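Local coordinates for ChrR-like cupin domain-containing protein (Ralstonia eutropha, PDB 3CJX) that is of unknown function but folds as a ChrR-like cupin, a small beta barrel of the kind that in relatives often houses a metal or small-molecule site, at residues G63-W74 with Q84-G94; G42-P52 with G108-G118. One frame throughout, in Å; residues are numbered along the deposited sequence.

Contact 1 of 2, residues G63-W74 with Q84-G94; sequences GTVHMYTISGCW and QTAGCYLYEPG
Gln-84 lays its aliphatic stem over one face of the Trp-74 indole, with CB 3.6 Å from the centroid of the five-membered ring, a CH-pi contact close to the ring normal. Its CG, anti to the carbonyl carbon (chi1 -63°), lies over the same face toward the rim near CZ2, and the bend at chi2 turns the amide away, where NE2 bonds Gln-82 O. Two further contacts meet the rim of the indole: Leu-90 CD2 in its plane, 3.6 Å from CH2, and Thr-69 OG1, tilted 23° out of it, as acceptor for NE1 at 3.0 Å. Together with Val-65, Met-67 and the stem of Glu-92, which runs alongside Val-65, these groups form the close-packed, inward face of the pair. Glu-92 is buried there, its OE2 bonded to His-98.

The other face is looser and largely open to solvent. His-66 and Tyr-89 lie side by side, and ND1 of His-66 meets OH of Tyr-89 at 2.8 Å in a hydrogen bond that either could donate. Tyr-91 turns an edge toward the face of the same imidazole in an offset edge-to-face pair, planes 65° apart, and its OH reaches CG2 of Thr-64. Tyr-68 OH comes within 3.4 Å of CA of Gly-87, in the type II turn that joins strands 84-85 and 88-92. Beneath these side chains, antiparallel backbone bonds join strands 65-71 and 88-92.

Strand 88-92 is the outermost of its sheet within the chain. On its other side strand 65-71 is hydrogen-bonded to strand 110-117, with Ile-70 and Ser-71 forming a classic beta bulge opposite Glu-111. The backbone-bonded pair Trp-74 and Gln-84 belongs to the second sheet, where Trp-74 stacks on Phe-100.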
loop_
_atom_site.group_PDB
_atom_site.type_symbol
_atom_site.label_atom_id
_atom_site.label_comp_id
_atom_site.label_asym_id
_atom_site.label_seq_id
_atom_site.Cartn_x
_atom_site.Cartn_y
_atom_site.Cartn_z
ATOM N N GLY A 63 3.843 12.787 -1.226
ATOM C CA GLY A 63 4.864 12.392 -2.193
ATOM C C GLY A 63 4.183 11.653 -3.330
ATOM O O GLY A 63 2.946 11.468 -3.279
ATOM N N THR A 64 4.954 11.209 -4.332
ATOM C CA THR A 64 4.358 10.563 -5.511
ATOM C C THR A 64 3.812 9.170 -5.252
ATOM O O THR A 64 4.178 8.531 -4.282
ATOM C CB THR A 64 5.348 10.438 -6.702
ATOM O OG1 THR A 64 6.403 9.538 -6.366
ATOM C CG2 THR A 64 5.919 11.808 -7.111
ATOM N N VAL A 65 2.894 8.738 -6.109
ATOM C CA VAL A 65 2.354 7.367 -6.075
ATOM C C VAL A 65 2.402 6.788 -7.472
ATOM O O VAL A 65 1.886 7.391 -8.416
ATOM C CB VAL A 65 0.886 7.259 -5.649
ATOM C CG1 VAL A 65 0.456 5.810 -5.695
ATOM C CG2 VAL A 65 0.657 7.827 -4.251
ATOM N N HIS A 66 3.066 5.643 -7.591
ATOM C CA HIS A 66 3.143 4.861 -8.835
ATOM C C HIS A 66 2.347 3.588 -8.597
ATOM O O HIS A 66 2.656 2.808 -7.708
ATOM C CB HIS A 66 4.572 4.486 -9.178
ATOM C CG HIS A 66 5.430 5.647 -9.527
ATOM N ND1 HIS A 66 5.559 6.104 -10.817
ATOM C CD2 HIS A 66 6.229 6.428 -8.766
ATOM C CE1 HIS A 66 6.385 7.135 -10.834
ATOM N NE2 HIS A 66 6.813 7.347 -9.603
HETATM N N MSE A 67 1.323 3.372 -9.399
HETATM C CA MSE A 67 0.466 2.216 -9.181
HETATM C C MSE A 67 0.104 1.481 -10.451
HETATM O O MSE A 67 -0.283 2.093 -11.441
HETATM C CB MSE A 67 -0.782 2.654 -8.429
HETATM C CG MSE A 67 -1.856 1.604 -8.302
HETATM SE SE MSE A 67 -2.707 1.695 -6.579
HETATM C CE MSE A 67 -2.635 3.652 -6.371
ATOM N N TYR A 68 0.247 0.156 -10.378
ATOM C CA TYR A 68 -0.065 -0.730 -11.463
ATOM C C TYR A 68 -1.099 -1.735 -11.007
ATOM O O TYR A 68 -0.898 -2.458 -10.012
ATOM C CB TYR A 68 1.186 -1.467 -11.927
ATOM C CG TYR A 68 0.972 -2.386 -13.119
ATOM C CD1 TYR A 68 0.975 -1.882 -14.416
ATOM C CD2 TYR A 68 0.806 -3.755 -12.943
ATOM C CE1 TYR A 68 0.807 -2.709 -15.504
ATOM C CE2 TYR A 68 0.637 -4.598 -14.022
ATOM C CZ TYR A 68 0.626 -4.073 -15.301
ATOM O OH TYR A 68 0.458 -4.907 -16.379
ATOM N N THR A 69 -2.192 -1.781 -11.759
ATOM C CA THR A 69 -3.266 -2.708 -11.491
ATOM C C THR A 69 -3.027 -3.986 -12.260
ATOM O O THR A 69 -2.988 -3.987 -13.487
ATOM C CB THR A 69 -4.588 -2.132 -11.923
ATOM O OG1 THR A 69 -4.794 -0.897 -11.238
ATOM C CG2 THR A 69 -5.723 -3.106 -11.611
ATOM N N ILE A 70 -2.872 -5.078 -11.534
ATOM C CA ILE A 70 -2.630 -6.377 -12.155
ATOM C C ILE A 70 -3.991 -6.928 -12.625
ATOM O O ILE A 70 -4.158 -7.373 -13.763
ATOM C CB ILE A 70 -1.916 -7.327 -11.146
ATOM C CG1 ILE A 70 -0.583 -6.690 -10.675
ATOM C CG2 ILE A 70 -1.715 -8.753 -11.741
ATOM C CD1 ILE A 70 -0.053 -7.197 -9.321
ATOM N N SER A 71 -4.975 -6.870 -11.738
ATOM C CA SER A 71 -6.289 -7.354 -12.072
ATOM C C SER A 71 -7.351 -6.668 -11.242
ATOM O O SER A 71 -7.067 -5.981 -10.262
ATOM C CB SER A 71 -6.366 -8.882 -11.913
ATOM O OG SER A 71 -5.922 -9.287 -10.642
ATOM N N GLY A 72 -8.581 -6.850 -11.689
ATOM C CA GLY A 72 -9.753 -6.302 -11.037
ATOM C C GLY A 72 -10.148 -4.962 -11.602
ATOM O O GLY A 72 -9.968 -4.695 -12.787
ATOM N N CYS A 73 -10.710 -4.130 -10.732
ATOM C CA CYS A 73 -11.140 -2.806 -11.104
ATOM C C CYS A 73 -11.236 -1.870 -9.898
ATOM O O CYS A 73 -11.659 -2.271 -8.800
ATOM C CB CYS A 73 -12.499 -2.871 -11.799
ATOM S SG CYS A 73 -13.202 -1.220 -12.104
ATOM N N TRP A 74 -10.826 -0.623 -10.106
ATOM C CA TRP A 74 -10.962 0.402 -9.086
ATOM C C TRP A 74 -10.968 1.775 -9.728
ATOM O O TRP A 74 -10.515 1.944 -10.864
ATOM C CB TRP A 74 -9.870 0.309 -8.041
ATOM C CG TRP A 74 -8.490 0.703 -8.494
ATOM C CD1 TRP A 74 -7.508 -0.128 -8.948
ATOM C CD2 TRP A 74 -7.922 2.019 -8.474
ATOM N NE1 TRP A 74 -6.383 0.591 -9.235
ATOM C CE2 TRP A 74 -6.608 1.909 -8.954
ATOM C CE3 TRP A 74 -8.402 3.278 -8.105
ATOM C CZ2 TRP A 74 -5.757 3.004 -9.062
ATOM C CZ3 TRP A 74 -7.557 4.377 -8.219
ATOM C CH2 TRP A 74 -6.253 4.232 -8.699
ATOM N N GLN A 84 -9.607 1.876 -13.401
ATOM C CA GLN A 84 -8.304 1.254 -13.545
ATOM C C GLN A 84 -8.544 -0.226 -13.574
ATOM O O GLN A 84 -9.132 -0.742 -12.642
ATOM C CB GLN A 84 -7.402 1.612 -12.366
ATOM C CG GLN A 84 -7.102 3.085 -12.267
ATOM C CD GLN A 84 -6.434 3.607 -13.521
ATOM O OE1 GLN A 84 -5.213 3.422 -13.737
ATOM N NE2 GLN A 84 -7.226 4.280 -14.355
ATOM N N THR A 85 -8.076 -0.902 -14.625
ATOM C CA THR A 85 -8.270 -2.344 -14.786
ATOM C C THR A 85 -6.949 -2.997 -15.162
ATOM O O THR A 85 -5.936 -2.338 -15.128
ATOM C CB THR A 85 -9.404 -2.632 -15.800
ATOM O OG1 THR A 85 -9.269 -1.783 -16.941
ATOM C CG2 THR A 85 -10.739 -2.333 -15.193
ATOM N N ALA A 86 -6.956 -4.285 -15.483
ATOM C CA ALA A 86 -5.739 -5.045 -15.819
ATOM C C ALA A 86 -4.798 -4.339 -16.787
ATOM O O ALA A 86 -5.193 -3.910 -17.863
ATOM C CB ALA A 86 -6.132 -6.412 -16.385
ATOM N N GLY A 87 -3.542 -4.206 -16.393
ATOM C CA GLY A 87 -2.547 -3.553 -17.228
ATOM C C GLY A 87 -2.537 -2.041 -17.142
ATOM O O GLY A 87 -1.786 -1.401 -17.884
ATOM N N CYS A 88 -3.343 -1.451 -16.256
ATOM C CA CYS A 88 -3.348 0.007 -16.130
ATOM C C CYS A 88 -2.307 0.549 -15.149
ATOM O O CYS A 88 -2.072 -0.019 -14.088
ATOM C CB CYS A 88 -4.728 0.508 -15.717
ATOM S SG CYS A 88 -5.997 0.213 -16.986
ATOM N N TYR A 89 -1.687 1.645 -15.524
ATOM C CA TYR A 89 -0.741 2.341 -14.668
ATOM C C TYR A 89 -1.284 3.741 -14.376
ATOM O O TYR A 89 -1.986 4.341 -15.181
ATOM C CB TYR A 89 0.633 2.415 -15.324
ATOM C CG TYR A 89 1.548 3.455 -14.738
ATOM C CD1 TYR A 89 2.310 3.192 -13.617
ATOM C CD2 TYR A 89 1.668 4.702 -15.328
ATOM C CE1 TYR A 89 3.148 4.145 -13.094
ATOM C CE2 TYR A 89 2.511 5.658 -14.816
ATOM C CZ TYR A 89 3.242 5.376 -13.705
ATOM O OH TYR A 89 4.042 6.345 -13.212
ATOM N N LEU A 90 -0.968 4.231 -13.192
ATOM C CA LEU A 90 -1.345 5.561 -12.745
ATOM C C LEU A 90 -0.190 6.228 -12.020
ATOM O O LEU A 90 0.411 5.634 -11.142
ATOM C CB LEU A 90 -2.500 5.467 -11.746
ATOM C CG LEU A 90 -2.864 6.773 -11.047
ATOM C CD1 LEU A 90 -3.555 7.677 -12.053
ATOM C CD2 LEU A 90 -3.741 6.499 -9.847
ATOM N N TYR A 91 0.094 7.465 -12.388
ATOM C CA TYR A 91 1.051 8.298 -11.673
ATOM C C TYR A 91 0.207 9.340 -10.970
ATOM O O TYR A 91 -0.616 9.998 -11.605
ATOM C CB TYR A 91 2.017 8.997 -12.605
ATOM C CG TYR A 91 2.762 10.138 -11.949
ATOM C CD1 TYR A 91 3.954 9.924 -11.273
ATOM C CD2 TYR A 91 2.279 11.436 -12.024
ATOM C CE1 TYR A 91 4.644 10.979 -10.678
ATOM C CE2 TYR A 91 2.950 12.492 -11.430
ATOM C CZ TYR A 91 4.137 12.266 -10.757
ATOM O OH TYR A 91 4.796 13.351 -10.178
ATOM N N GLU A 92 0.390 9.481 -9.664
ATOM C CA GLU A 92 -0.346 10.476 -8.895
ATOM C C GLU A 92 0.725 11.380 -8.247
ATOM O O GLU A 92 1.612 10.885 -7.554
ATOM C CB GLU A 92 -1.146 9.760 -7.822
ATOM C CG GLU A 92 -2.569 10.237 -7.644
ATOM C CD GLU A 92 -3.211 9.620 -6.386
ATOM O OE1 GLU A 92 -2.722 8.538 -5.947
ATOM O OE2 GLU A 92 -4.186 10.207 -5.832
ATOM N N PRO A 93 0.684 12.689 -8.502
ATOM C CA PRO A 93 1.742 13.482 -7.879
ATOM C C PRO A 93 1.470 13.809 -6.423
ATOM O O PRO A 93 0.376 13.568 -5.912
ATOM C CB PRO A 93 1.735 14.770 -8.708
ATOM C CG PRO A 93 0.334 14.913 -9.150
ATOM C CD PRO A 93 -0.211 13.518 -9.327
ATOM N N GLY A 94 2.483 14.349 -5.761
ATOM C CA GLY A 94 2.335 14.837 -4.405
ATOM C C GLY A 94 1.403 16.040 -4.490
ATOM O O GLY A 94 1.361 16.736 -5.512
#

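Contact 2 of 2, residues G42-P52 with G108-G118; sequences GLMVMRASFAP and GQTEVIFMLSG
Val-112 O is gripped by two donors from opposite faces of its carbonyl plane: Ala-48 N at 3.0 Å and Arg-47 NH1 at 3.2 Å. The same NH1 makes a salt bridge to Glu-111 OE1 at 3.1 Å, both acceptors lying near the guanidinium plane, while the carboxylate stands almost perpendicular to it (85°). Bends at chi2 and chi3 fold the Arg-47 chain back across Ile-113 to bring its head there. The other carboxylate oxygen of Glu-111, OE2, accepts from Ser-49 OG at 2.7 Å, and Ser-49 OG in turn accepts a nearly straight bond from Gln-109 NE2.

On the opposite face, Phe-114 receives CB of Met-46 off-centre over its ring and CB of Ala-48 at its edge. Val-112 CG2 touches Ala-48 CB and, at the ring edge, Phe-50 CE2, 3.7 Å from the latter; Phe-50 also meets Phe-100 of the other sheet. Water 2 joins Phe-50 O to Gly-108 O near the strand ends.

The inward face is thus mainly apolar, and the polar network occupies one end of the other face, where the Arg-47 salt bridge and the Ser-49 bond would probably help keep Glu-111 ionised.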
loop_
_atom_site.group_PDB
_atom_site.type_symbol
_atom_site.label_atom_id
_atom_site.label_comp_id
_atom_site.label_asym_id
_atom_site.label_seq_id
_atom_site.Cartn_x
_atom_site.Cartn_y
_atom_site.Cartn_z
ATOM N N GLY A 42 10.740 7.749 3.700
ATOM C CA GLY A 42 9.325 7.751 3.375
ATOM C C GLY A 42 9.055 7.046 2.058
ATOM O O GLY A 42 8.705 7.690 1.061
ATOM N N LEU A 43 9.246 5.730 2.035
ATOM C CA LEU A 43 8.993 4.966 0.814
ATOM C C LEU A 43 8.501 3.553 1.124
ATOM O O LEU A 43 9.058 2.886 1.993
ATOM C CB LEU A 43 10.272 4.914 -0.022
ATOM C CG LEU A 43 10.179 4.151 -1.341
ATOM C CD1 LEU A 43 9.111 4.756 -2.279
ATOM C CD2 LEU A 43 11.552 4.183 -1.965
HETATM N N MSE A 44 7.440 3.119 0.450
HETATM C CA MSE A 44 6.967 1.747 0.614
HETATM C C MSE A 44 6.584 1.189 -0.726
HETATM O O MSE A 44 5.905 1.865 -1.488
HETATM C CB MSE A 44 5.708 1.614 1.459
HETATM C CG MSE A 44 5.394 2.706 2.376
HETATM SE SE MSE A 44 3.740 2.269 3.316
HETATM C CE MSE A 44 2.620 3.678 2.579
ATOM N N VAL A 45 6.995 -0.044 -0.996
ATOM C CA VAL A 45 6.608 -0.736 -2.202
ATOM C C VAL A 45 5.794 -1.920 -1.698
ATOM O O VAL A 45 6.320 -2.751 -0.970
ATOM C CB VAL A 45 7.829 -1.164 -3.025
ATOM C CG1 VAL A 45 7.384 -1.852 -4.333
ATOM C CG2 VAL A 45 8.711 0.037 -3.303
HETATM N N MSE A 46 4.509 -1.973 -2.047
HETATM C CA MSE A 46 3.615 -3.021 -1.550
HETATM C C MSE A 46 2.736 -3.639 -2.626
HETATM O O MSE A 46 2.503 -3.054 -3.672
HETATM C CB MSE A 46 2.610 -2.417 -0.570
HETATM C CG MSE A 46 3.110 -1.391 0.440
HETATM SE SE MSE A 46 4.091 -2.170 1.907
HETATM C CE MSE A 46 5.907 -2.062 1.358
ATOM N N ARG A 47 2.217 -4.813 -2.321
ATOM C CA ARG A 47 1.203 -5.476 -3.122
ATOM C C ARG A 47 -0.037 -5.396 -2.266
ATOM O O ARG A 47 0.033 -5.736 -1.076
ATOM C CB ARG A 47 1.545 -6.943 -3.344
ATOM C CG ARG A 47 2.377 -7.214 -4.543
ATOM C CD ARG A 47 1.605 -7.448 -5.834
ATOM N NE ARG A 47 0.782 -8.657 -5.857
ATOM C CZ ARG A 47 -0.545 -8.711 -5.742
ATOM N NH1 ARG A 47 -1.280 -7.616 -5.588
ATOM N NH2 ARG A 47 -1.160 -9.887 -5.802
ATOM N N ALA A 48 -1.149 -4.920 -2.835
ATOM C CA ALA A 48 -2.430 -4.864 -2.114
ATOM C C ALA A 48 -3.456 -5.744 -2.831
ATOM O O ALA A 48 -3.392 -5.918 -4.046
ATOM C CB ALA A 48 -2.937 -3.433 -2.005
ATOM N N SER A 49 -4.374 -6.325 -2.065
ATOM C CA SER A 49 -5.452 -7.158 -2.598
ATOM C C SER A 49 -6.754 -6.619 -2.006
ATOM O O SER A 49 -7.014 -6.756 -0.816
ATOM C CB SER A 49 -5.250 -8.630 -2.254
ATOM O OG SER A 49 -6.223 -9.430 -2.898
ATOM N N PHE A 50 -7.553 -5.980 -2.855
ATOM C CA PHE A 50 -8.775 -5.339 -2.419
ATOM C C PHE A 50 -10.050 -6.104 -2.723
ATOM O O PHE A 50 -10.241 -6.608 -3.828
ATOM C CB PHE A 50 -8.884 -3.985 -3.067
ATOM C CG PHE A 50 -7.781 -3.050 -2.707
ATOM C CD1 PHE A 50 -7.845 -2.309 -1.544
ATOM C CD2 PHE A 50 -6.720 -2.866 -3.558
ATOM C CE1 PHE A 50 -6.858 -1.425 -1.224
ATOM C CE2 PHE A 50 -5.711 -1.980 -3.243
ATOM C CZ PHE A 50 -5.781 -1.257 -2.072
ATOM N N ALA A 51 -10.923 -6.151 -1.724
ATOM C CA ALA A 51 -12.200 -6.804 -1.831
ATOM C C ALA A 51 -13.146 -5.887 -2.589
ATOM O O ALA A 51 -12.929 -4.671 -2.625
ATOM C CB ALA A 51 -12.744 -7.075 -0.431
ATOM N N PRO A 52 -14.190 -6.457 -3.211
ATOM C CA PRO A 52 -15.175 -5.624 -3.888
ATOM C C PRO A 52 -15.971 -4.744 -2.934
ATOM O O PRO A 52 -16.099 -5.057 -1.764
ATOM C CB PRO A 52 -16.136 -6.648 -4.501
ATOM C CG PRO A 52 -15.405 -7.938 -4.523
ATOM C CD PRO A 52 -14.490 -7.894 -3.354
ATOM N N GLY A 108 -14.285 -10.354 -8.243
ATOM C CA GLY A 108 -13.247 -10.769 -7.324
ATOM C C GLY A 108 -12.356 -9.678 -6.769
ATOM O O GLY A 108 -12.739 -8.511 -6.657
ATOM N N GLN A 109 -11.146 -10.084 -6.423
ATOM C CA GLN A 109 -10.202 -9.193 -5.816
ATOM C C GLN A 109 -9.595 -8.308 -6.864
ATOM O O GLN A 109 -9.457 -8.705 -8.018
ATOM C CB GLN A 109 -9.079 -9.979 -5.137
ATOM C CG GLN A 109 -9.528 -10.848 -3.980
ATOM C CD GLN A 109 -10.003 -10.044 -2.821
ATOM O OE1 GLN A 109 -11.177 -10.053 -2.493
ATOM N NE2 GLN A 109 -9.095 -9.285 -2.220
ATOM N N THR A 110 -9.233 -7.107 -6.444
ATOM C CA THR A 110 -8.548 -6.154 -7.274
ATOM C C THR A 110 -7.133 -6.183 -6.733
ATOM O O THR A 110 -6.911 -5.919 -5.549
ATOM C CB THR A 110 -9.194 -4.769 -7.163
ATOM O OG1 THR A 110 -10.505 -4.812 -7.756
ATOM C CG2 THR A 110 -8.363 -3.721 -7.864
ATOM N N GLU A 111 -6.182 -6.528 -7.595
ATOM C CA GLU A 111 -4.780 -6.680 -7.216
ATOM C C GLU A 111 -3.893 -5.557 -7.749
ATOM O O GLU A 111 -3.825 -5.342 -8.976
ATOM C CB GLU A 111 -4.253 -8.014 -7.771
ATOM C CG GLU A 111 -4.993 -9.271 -7.300
ATOM C CD GLU A 111 -4.833 -9.549 -5.814
ATOM O OE1 GLU A 111 -4.077 -8.836 -5.139
ATOM O OE2 GLU A 111 -5.458 -10.498 -5.308
ATOM N N VAL A 112 -3.179 -4.860 -6.865
ATOM C CA VAL A 112 -2.294 -3.779 -7.330
ATOM C C VAL A 112 -0.892 -3.872 -6.751
ATOM O O VAL A 112 -0.661 -4.530 -5.741
ATOM C CB VAL A 112 -2.851 -2.394 -6.988
ATOM C CG1 VAL A 112 -4.277 -2.237 -7.513
ATOM C CG2 VAL A 112 -2.820 -2.190 -5.503
ATOM N N ILE A 113 0.055 -3.252 -7.425
ATOM C CA ILE A 113 1.394 -3.117 -6.866
ATOM C C ILE A 113 1.649 -1.628 -6.908
ATOM O O ILE A 113 1.408 -0.981 -7.920
ATOM C CB ILE A 113 2.499 -3.897 -7.633
ATOM C CG1 ILE A 113 3.834 -3.748 -6.902
ATOM C CG2 ILE A 113 2.646 -3.415 -9.088
ATOM C CD1 ILE A 113 4.955 -4.529 -7.530
ATOM N N PHE A 114 2.081 -1.055 -5.806
ATOM C CA PHE A 114 2.349 0.365 -5.836
ATOM C C PHE A 114 3.571 0.759 -5.085
ATOM O O PHE A 114 4.038 0.047 -4.204
ATOM C CB PHE A 114 1.168 1.173 -5.310
ATOM C CG PHE A 114 0.866 0.940 -3.869
ATOM C CD1 PHE A 114 1.488 1.700 -2.882
ATOM C CD2 PHE A 114 -0.051 -0.021 -3.499
ATOM C CE1 PHE A 114 1.220 1.481 -1.544
ATOM C CE2 PHE A 114 -0.347 -0.241 -2.172
ATOM C CZ PHE A 114 0.294 0.513 -1.185
HETATM N N MSE A 115 4.092 1.906 -5.486
HETATM C CA MSE A 115 5.240 2.504 -4.858
HETATM C C MSE A 115 4.772 3.867 -4.302
HETATM O O MSE A 115 4.560 4.793 -5.081
HETATM C CB MSE A 115 6.377 2.638 -5.893
HETATM C CG MSE A 115 6.881 1.295 -6.550
HETATM SE SE MSE A 115 6.333 0.679 -8.384
HETATM C CE MSE A 115 4.446 0.333 -8.337
ATOM N N LEU A 116 4.609 3.973 -2.982
ATOM C CA LEU A 116 4.149 5.212 -2.343
ATOM C C LEU A 116 5.266 5.943 -1.633
ATOM O O LEU A 116 5.865 5.413 -0.711
ATOM C CB LEU A 116 3.046 4.907 -1.316
ATOM C CG LEU A 116 2.483 6.062 -0.462
ATOM C CD1 LEU A 116 1.772 7.113 -1.286
ATOM C CD2 LEU A 116 1.528 5.513 0.573
ATOM N N SER A 117 5.523 7.171 -2.049
ATOM C CA SER A 117 6.518 8.007 -1.394
ATOM C C SER A 117 5.811 8.992 -0.503
ATOM O O SER A 117 4.693 9.425 -0.786
ATOM C CB SER A 117 7.376 8.770 -2.391
ATOM O OG SER A 117 8.187 7.855 -3.090
ATOM N N GLY A 118 6.483 9.349 0.577
ATOM C CA GLY A 118 5.953 10.274 1.525
ATOM C C GLY A 118 4.911 9.613 2.378
ATOM O O GLY A 118 4.823 8.389 2.482
HETATM O O HOH W 1 -9.402 -8.072 0.784
HETATM O O HOH W 2 -12.033 -5.865 -5.968
#

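Overall arrangement
After strand 30-38 the chain lays down strand 43-50, whose partner 110-117 comes only after a long excursion, so contact 2 closes the large loop. Contact 1 is nested inside it: 63-74 and 84-94 close a smaller loop, residues 75-83, and include the near ends of the hairpin strands 73-76 and 84-85. Neither crosses the other. They share one sheet, in the order 88-92, 65-71, 110-117, 43-50, and join directly where strand 65-71 bonds to strand 110-117, as in Ile-70 N to Glu-111 O. Contact 1 builds that sheet's margin, and its far end is itself the edge of the second sheet; contact 2 forms the first sheet's middle, next to strand 30-38.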